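Local coordinates for protein cephalosporin acylase (Bacillus halodurans, PDB 2NLZ) that is of unproven function but, as a member of the gamma-glutamyltranspeptidase family of N-terminal nucleophile hydrolases, probably cleaves amide bonds, with cephalosporins as suggested substrates, at residues Gly84-Pro92 against Val117-Ala125; Pro110-Thr118 against Gly380-Pro388. The protein carries 1 engineered substitution. All coordinates share one frame; numbering follows the deposited sequence.

Interaction 1 (Gly84-Pro92 against Val117-Ala125); sequences GLNGSGRAP and VTVPGAPGA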
loop_
_atom_site.group_PDB
_atom_site.type_symbol
_atom_site.label_atom_id
_atom_site.label_comp_id
_atom_site.label_asym_id
_atom_site.label_seq_id
_atom_site.Cartn_x
_atom_site.Cartn_y
_atom_site.Cartn_z
ATOM N N GLY D 84 37.008 2.227 22.416
ATOM C CA GLY D 84 35.898 1.417 22.917
ATOM C C GLY D 84 35.821 1.362 24.430
ATOM O O GLY D 84 36.795 1.001 25.090
ATOM N N LEU D 85 34.666 1.716 24.991
ATOM C CA LEU D 85 34.506 1.704 26.447
ATOM C C LEU D 85 33.591 0.580 26.903
ATOM O O LEU D 85 32.428 0.513 26.507
ATOM C CB LEU D 85 33.988 3.053 26.967
ATOM C CG LEU D 85 33.982 3.233 28.494
ATOM C CD1 LEU D 85 35.375 3.015 29.071
ATOM C CD2 LEU D 85 33.448 4.599 28.910
ATOM N N ASN D 86 34.133 -0.298 27.736
ATOM C CA ASN D 86 33.366 -1.406 28.282
ATOM C C ASN D 86 32.888 -1.056 29.670
ATOM O O ASN D 86 33.564 -1.334 30.657
ATOM C CB ASN D 86 34.190 -2.702 28.319
ATOM C CG ASN D 86 33.338 -3.934 28.578
ATOM O OD1 ASN D 86 32.380 -3.885 29.345
ATOM N ND2 ASN D 86 33.682 -5.052 27.926
ATOM N N GLY D 87 31.712 -0.454 29.748
ATOM C CA GLY D 87 31.154 -0.122 31.034
ATOM C C GLY D 87 30.270 -1.213 31.590
ATOM O O GLY D 87 29.290 -0.919 32.258
ATOM N N SER D 88 30.608 -2.469 31.311
ATOM C CA SER D 88 29.841 -3.603 31.816
ATOM C C SER D 88 30.417 -4.069 33.134
ATOM O O SER D 88 31.603 -4.379 33.225
ATOM C CB SER D 88 29.867 -4.752 30.819
ATOM O OG SER D 88 29.327 -5.931 31.374
ATOM N N GLY D 89 29.573 -4.122 34.153
ATOM C CA GLY D 89 30.011 -4.560 35.465
ATOM C C GLY D 89 30.007 -6.063 35.626
ATOM O O GLY D 89 29.272 -6.771 34.936
ATOM N N ARG D 90 30.831 -6.555 36.544
ATOM C CA ARG D 90 30.944 -7.991 36.759
ATOM C C ARG D 90 29.979 -8.494 37.839
ATOM O O ARG D 90 29.347 -7.693 38.535
ATOM C CB ARG D 90 32.404 -8.393 37.030
ATOM C CG ARG D 90 33.154 -7.547 38.069
ATOM C CD ARG D 90 34.593 -7.255 37.631
ATOM N NE ARG D 90 35.142 -8.286 36.752
ATOM C CZ ARG D 90 36.078 -8.090 35.822
ATOM N NH1 ARG D 90 36.486 -9.109 35.080
ATOM N NH2 ARG D 90 36.604 -6.889 35.612
ATOM N N ALA D 91 29.858 -9.819 37.943
ATOM C CA ALA D 91 28.979 -10.477 38.905
ATOM C C ALA D 91 29.538 -10.328 40.300
ATOM O O ALA D 91 30.757 -10.253 40.466
ATOM C CB ALA D 91 28.847 -11.949 38.567
ATOM N N PRO D 92 28.653 -10.279 41.312
ATOM C CA PRO D 92 29.078 -10.237 42.712
ATOM C C PRO D 92 30.029 -11.369 43.069
ATOM O O PRO D 92 29.906 -12.476 42.536
ATOM C CB PRO D 92 27.769 -10.399 43.480
ATOM C CG PRO D 92 26.751 -9.844 42.581
ATOM C CD PRO D 92 27.186 -10.230 41.194
ATOM N N VAL D 117 21.250 -9.394 39.827
ATOM C CA VAL D 117 21.896 -8.083 39.791
ATOM C C VAL D 117 23.426 -8.187 39.741
ATOM O O VAL D 117 24.041 -8.770 40.632
ATOM C CB VAL D 117 21.494 -7.237 41.013
ATOM C CG1 VAL D 117 22.135 -5.858 40.939
ATOM C CG2 VAL D 117 19.973 -7.128 41.117
ATOM N N THR D 118 24.022 -7.628 38.689
ATOM C CA THR D 118 25.476 -7.452 38.600
ATOM C C THR D 118 25.811 -5.984 38.865
ATOM O O THR D 118 24.904 -5.150 38.867
ATOM C CB THR D 118 26.011 -7.874 37.215
ATOM O OG1 THR D 118 25.460 -7.035 36.186
ATOM C CG2 THR D 118 25.650 -9.309 36.948
ATOM N N VAL D 119 27.087 -5.651 39.076
ATOM C CA VAL D 119 27.423 -4.249 39.373
ATOM C C VAL D 119 27.069 -3.334 38.203
ATOM O O VAL D 119 27.450 -3.602 37.061
ATOM C CB VAL D 119 28.894 -4.004 39.906
ATOM C CG1 VAL D 119 29.129 -4.766 41.185
ATOM C CG2 VAL D 119 29.956 -4.371 38.897
ATOM N N PRO D 120 26.263 -2.293 38.480
ATOM C CA PRO D 120 25.914 -1.286 37.492
ATOM C C PRO D 120 27.147 -0.523 37.041
ATOM O O PRO D 120 27.736 0.204 37.833
ATOM C CB PRO D 120 24.984 -0.345 38.265
ATOM C CG PRO D 120 24.476 -1.137 39.391
ATOM C CD PRO D 120 25.599 -2.040 39.770
ATOM N N GLY D 121 27.528 -0.686 35.778
ATOM C CA GLY D 121 28.718 -0.026 35.244
ATOM C C GLY D 121 28.566 1.360 34.617
ATOM O O GLY D 121 29.564 2.054 34.373
ATOM N N ALA D 122 27.324 1.766 34.359
ATOM C CA ALA D 122 27.045 3.001 33.619
ATOM C C ALA D 122 27.505 4.298 34.287
ATOM O O ALA D 122 28.135 5.122 33.622
ATOM C CB ALA D 122 25.562 3.089 33.205
ATOM N N PRO D 123 27.198 4.500 35.588
ATOM C CA PRO D 123 27.688 5.745 36.185
ATOM C C PRO D 123 29.207 5.928 36.083
ATOM O O PRO D 123 29.672 7.037 35.821
ATOM C CB PRO D 123 27.243 5.635 37.644
ATOM C CG PRO D 123 26.089 4.718 37.611
ATOM C CD PRO D 123 26.423 3.708 36.562
ATOM N N GLY D 124 29.963 4.848 36.252
ATOM C CA GLY D 124 31.418 4.895 36.097
ATOM C C GLY D 124 31.829 5.187 34.668
ATOM O O GLY D 124 32.783 5.940 34.420
ATOM N N ALA D 125 31.098 4.596 33.727
ATOM C CA ALA D 125 31.313 4.864 32.308
ATOM C C ALA D 125 31.067 6.327 31.960
ATOM O O ALA D 125 31.773 6.889 31.135
ATOM C CB ALA D 125 30.448 3.962 31.462
#

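Interaction 2 (Pro110-Thr118 against Gly380-Pro388); sequences PPYGVIPVT and GFGSGVVVP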
loop_
_atom_site.group_PDB
_atom_site.type_symbol
_atom_site.label_atom_id
_atom_site.label_comp_id
_atom_site.label_asym_id
_atom_site.label_seq_id
_atom_site.Cartn_x
_atom_site.Cartn_y
_atom_site.Cartn_z
ATOM N N PRO D 110 16.814 -16.460 38.363
ATOM C CA PRO D 110 15.538 -15.762 38.197
ATOM C C PRO D 110 15.689 -14.415 37.507
ATOM O O PRO D 110 16.723 -13.768 37.640
ATOM C CB PRO D 110 15.059 -15.556 39.637
ATOM C CG PRO D 110 16.298 -15.549 40.436
ATOM C CD PRO D 110 17.166 -16.582 39.788
ATOM N N PRO D 111 14.670 -14.002 36.749
ATOM C CA PRO D 111 14.731 -12.706 36.082
ATOM C C PRO D 111 14.668 -11.509 37.047
ATOM O O PRO D 111 15.176 -10.431 36.734
ATOM C CB PRO D 111 13.509 -12.730 35.157
ATOM C CG PRO D 111 12.592 -13.743 35.738
ATOM C CD PRO D 111 13.432 -14.743 36.450
ATOM N N TYR D 112 14.071 -11.710 38.218
ATOM C CA TYR D 112 13.788 -10.604 39.126
ATOM C C TYR D 112 14.288 -10.828 40.554
ATOM O O TYR D 112 14.535 -11.964 40.968
ATOM C CB TYR D 112 12.288 -10.305 39.106
ATOM C CG TYR D 112 11.777 -10.027 37.707
ATOM C CD1 TYR D 112 10.859 -10.872 37.097
ATOM C CD2 TYR D 112 12.245 -8.929 36.975
ATOM C CE1 TYR D 112 10.399 -10.621 35.799
ATOM C CE2 TYR D 112 11.790 -8.667 35.686
ATOM C CZ TYR D 112 10.869 -9.515 35.102
ATOM O OH TYR D 112 10.428 -9.247 33.825
ATOM N N GLY D 113 14.444 -9.742 41.304
ATOM C CA GLY D 113 14.953 -9.841 42.665
ATOM C C GLY D 113 16.424 -9.503 42.770
ATOM O O GLY D 113 17.008 -8.941 41.853
ATOM N N VAL D 114 17.028 -9.849 43.895
ATOM C CA VAL D 114 18.383 -9.410 44.182
ATOM C C VAL D 114 19.413 -10.308 43.529
ATOM O O VAL D 114 20.597 -9.946 43.430
ATOM C CB VAL D 114 18.649 -9.345 45.697
ATOM C CG1 VAL D 114 18.009 -8.105 46.287
ATOM C CG2 VAL D 114 18.132 -10.598 46.393
ATOM N N ILE D 115 18.952 -11.470 43.073
ATOM C CA ILE D 115 19.842 -12.515 42.568
ATOM C C ILE D 115 20.528 -12.227 41.210
ATOM O O ILE D 115 21.740 -12.416 41.099
ATOM C CB ILE D 115 19.152 -13.902 42.612
ATOM C CG1 ILE D 115 18.733 -14.224 44.049
ATOM C CG2 ILE D 115 20.072 -14.998 42.093
ATOM C CD1 ILE D 115 17.330 -14.784 44.178
ATOM N N PRO D 116 19.782 -11.736 40.191
ATOM C CA PRO D 116 20.425 -11.499 38.889
ATOM C C PRO D 116 21.130 -10.148 38.739
ATOM O O PRO D 116 21.544 -9.797 37.635
ATOM C CB PRO D 116 19.240 -11.542 37.923
ATOM C CG PRO D 116 18.138 -10.939 38.716
ATOM C CD PRO D 116 18.350 -11.387 40.141
ATOM N N VAL D 117 21.250 -9.394 39.827
ATOM C CA VAL D 117 21.896 -8.083 39.791
ATOM C C VAL D 117 23.426 -8.187 39.741
ATOM O O VAL D 117 24.041 -8.770 40.632
ATOM C CB VAL D 117 21.494 -7.237 41.013
ATOM C CG1 VAL D 117 22.135 -5.858 40.939
ATOM C CG2 VAL D 117 19.973 -7.128 41.117
ATOM N N THR D 118 24.022 -7.628 38.689
ATOM C CA THR D 118 25.476 -7.452 38.600
ATOM C C THR D 118 25.811 -5.984 38.865
ATOM O O THR D 118 24.904 -5.150 38.867
ATOM C CB THR D 118 26.011 -7.874 37.215
ATOM O OG1 THR D 118 25.460 -7.035 36.186
ATOM C CG2 THR D 118 25.650 -9.309 36.948
ATOM N N GLY D 380 13.801 -4.347 30.635
ATOM C CA GLY D 380 12.921 -3.237 30.964
ATOM C C GLY D 380 13.439 -2.414 32.125
ATOM O O GLY D 380 14.493 -1.793 32.030
ATOM N N PHE D 381 12.694 -2.427 33.228
ATOM C CA PHE D 381 13.090 -1.741 34.453
ATOM C C PHE D 381 14.271 -2.444 35.126
ATOM O O PHE D 381 14.975 -1.854 35.945
ATOM C CB PHE D 381 11.902 -1.655 35.414
ATOM C CG PHE D 381 10.979 -0.499 35.147
ATOM C CD1 PHE D 381 11.246 0.763 35.680
ATOM C CD2 PHE D 381 9.838 -0.669 34.385
ATOM C CE1 PHE D 381 10.395 1.839 35.450
ATOM C CE2 PHE D 381 8.982 0.402 34.148
ATOM C CZ PHE D 381 9.259 1.660 34.684
ATOM N N GLY D 382 14.485 -3.704 34.768
ATOM C CA GLY D 382 15.588 -4.479 35.304
ATOM C C GLY D 382 15.144 -5.510 36.316
ATOM O O GLY D 382 14.179 -6.227 36.101
ATOM N N SER D 383 15.852 -5.570 37.434
ATOM C CA SER D 383 15.604 -6.581 38.457
ATOM C C SER D 383 14.385 -6.299 39.322
ATOM O O SER D 383 13.889 -7.187 39.997
ATOM C CB SER D 383 16.842 -6.725 39.345
ATOM O OG SER D 383 17.142 -5.515 40.026
ATOM N N GLY D 384 13.923 -5.056 39.312
ATOM C CA GLY D 384 12.859 -4.622 40.209
ATOM C C GLY D 384 13.376 -4.107 41.539
ATOM O O GLY D 384 12.636 -3.484 42.317
ATOM N N VAL D 385 14.650 -4.370 41.804
ATOM C CA VAL D 385 15.299 -3.837 42.978
ATOM C C VAL D 385 15.592 -2.370 42.747
ATOM O O VAL D 385 16.358 -2.007 41.858
ATOM C CB VAL D 385 16.593 -4.584 43.299
ATOM C CG1 VAL D 385 17.227 -4.038 44.577
ATOM C CG2 VAL D 385 16.303 -6.053 43.451
ATOM N N VAL D 386 14.940 -1.524 43.528
ATOM C CA VAL D 386 15.263 -0.116 43.539
ATOM C C VAL D 386 15.732 0.207 44.945
ATOM O O VAL D 386 15.011 -0.055 45.905
ATOM C CB VAL D 386 14.050 0.750 43.161
ATOM C CG1 VAL D 386 14.403 2.228 43.241
ATOM C CG2 VAL D 386 13.562 0.407 41.760
ATOM N N VAL D 387 16.953 0.728 45.065
ATOM C CA VAL D 387 17.494 1.139 46.360
ATOM C C VAL D 387 16.641 2.313 46.817
ATOM O O VAL D 387 16.508 3.287 46.091
ATOM C CB VAL D 387 18.990 1.512 46.259
ATOM C CG1 VAL D 387 19.549 1.928 47.614
ATOM C CG2 VAL D 387 19.793 0.345 45.697
ATOM N N PRO D 388 16.020 2.197 48.002
ATOM C CA PRO D 388 14.939 3.091 48.427
ATOM C C PRO D 388 15.339 4.563 48.490
ATOM O O PRO D 388 16.449 4.899 48.930
ATOM C CB PRO D 388 14.583 2.570 49.824
ATOM C CG PRO D 388 15.790 1.817 50.276
ATOM C CD PRO D 388 16.326 1.196 49.036
#

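Interaction 1 (Gly84-Pro92 against Val117-Ala125)
Two flat peptide groups on either side of the Arg-90 alpha carbon meet Val-119. At the first, between Gly-89 and Arg-90, the methyl CG2 of Val-119 approaches one face obliquely and lies 3.3 Å from Arg-90 N. At the second, Arg-90 O accepts the backbone N-H of Val-119 over 3.1 Å; the bond is nearly straight at the hydrogen (168°), with the donor tilted 25° from the carbonyl plane. A chi1 of -60° sets CG2 between the backbone N and carbonyl carbon of Val-119, which keeps this methyl close to both Arg-90 backbone atoms. Thr-118 adds its CB beside the same oxygen and its CG2 against the CA of Ala-91, while the CG edge of the Pro-92 ring rests 3.5 Å from Val-117 O.

Going back toward strand 81-87, the contact becomes glycine backbone. Gly-89 CA makes a CH...O contact with Val-119 O, and Gly-121 CA makes another with Gly-87 O, each 3.2 Å; a CB on Gly-89 or Gly-121 would collide with the oxygen it faces. Leu-85 CD2 then meets Ala-125 CB of helix 122-133 at 4.0 Å. An Asx turn, Ser-88 N to Asn-86 OD1, shapes the bend where the strand ends, and Arg-90 sends its NE to Gly-414 O.

One conventional hydrogen bond, CH...O contacts and apolar side chains thus join the strand's exit to the lead-in of a helix, an attachment that depends on close backbone approach more than on charge.

Interaction 2 (Pro110-Thr118 against Gly380-Pro388)
Gly-113 N donates to Ser-383 O over 2.9 Å, almost straight (172°) and in the carbonyl plane, on a lone pair. Beside it, Tyr-112 turns the edge of its ring to the neighbouring carbonyl: Gly-382 O lies in the ring plane, 3.4 Å from CD2. Pro-111 CB sits over one face of that ring, offset toward the rim, and Trp-174 meets the tyrosine edge-to-face.

On the far side of the bond, Val-385 CG2 lies 3.4 Å from Gly-113 O and touches Val-114 CG1 at 3.9 Å. A chi1 of -178° puts CG1 of Val-385 anti to its backbone N and leaves CG2 as the branch facing Gly-113. Val-117 packs its CG2 methyl against the Ser-383 side chain, 3.6 Å from CB, in van der Waals contact.

The loop between helices 97-101 and 122-133 here meets the turn leading into the short, weakly bonded strand 386-387. An ST turn helps to shape the bend: Ser-383 OG accepts from Val-385 N at 3.3 Å, and the hydroxyl also bonds to Met-394 O. With alanine in place of Ser-383, Val-385 N would probably lose its side-chain acceptor and Met-394 O its hydroxyl partner, leaving the turn less firmly set against Gly-113.

Further out, backbone bonds tie both Ser-383 and Val-385 to Met-394, and Pro-111 O takes the side-chain amide of Asn-396. Phe-232 of helix 223-234 packs on both Val-117 and Val-385.

How the interactions relate
Interactions 1 and 2 lie with their centres 15 Å apart and are joined by the chain itself: Val-117 and Thr-118 belong to both. In sequence the segments alternate, 84-92, 110-118, 117-125, 380-388, so the run from Pro-110 to Ala-125 is held first by the distant 380-388 turn and then by the exit of strand 81-87, before it enters helix 122-133. Interaction 1 is the deeper, 13 Å from the centre of the chain against 18 Å for interaction 2. Together they fasten the lead-in to this helix at two places; interaction 2 brings together segments 262 residues apart, interaction 1 segments only 25 apart, and both contacts are buried.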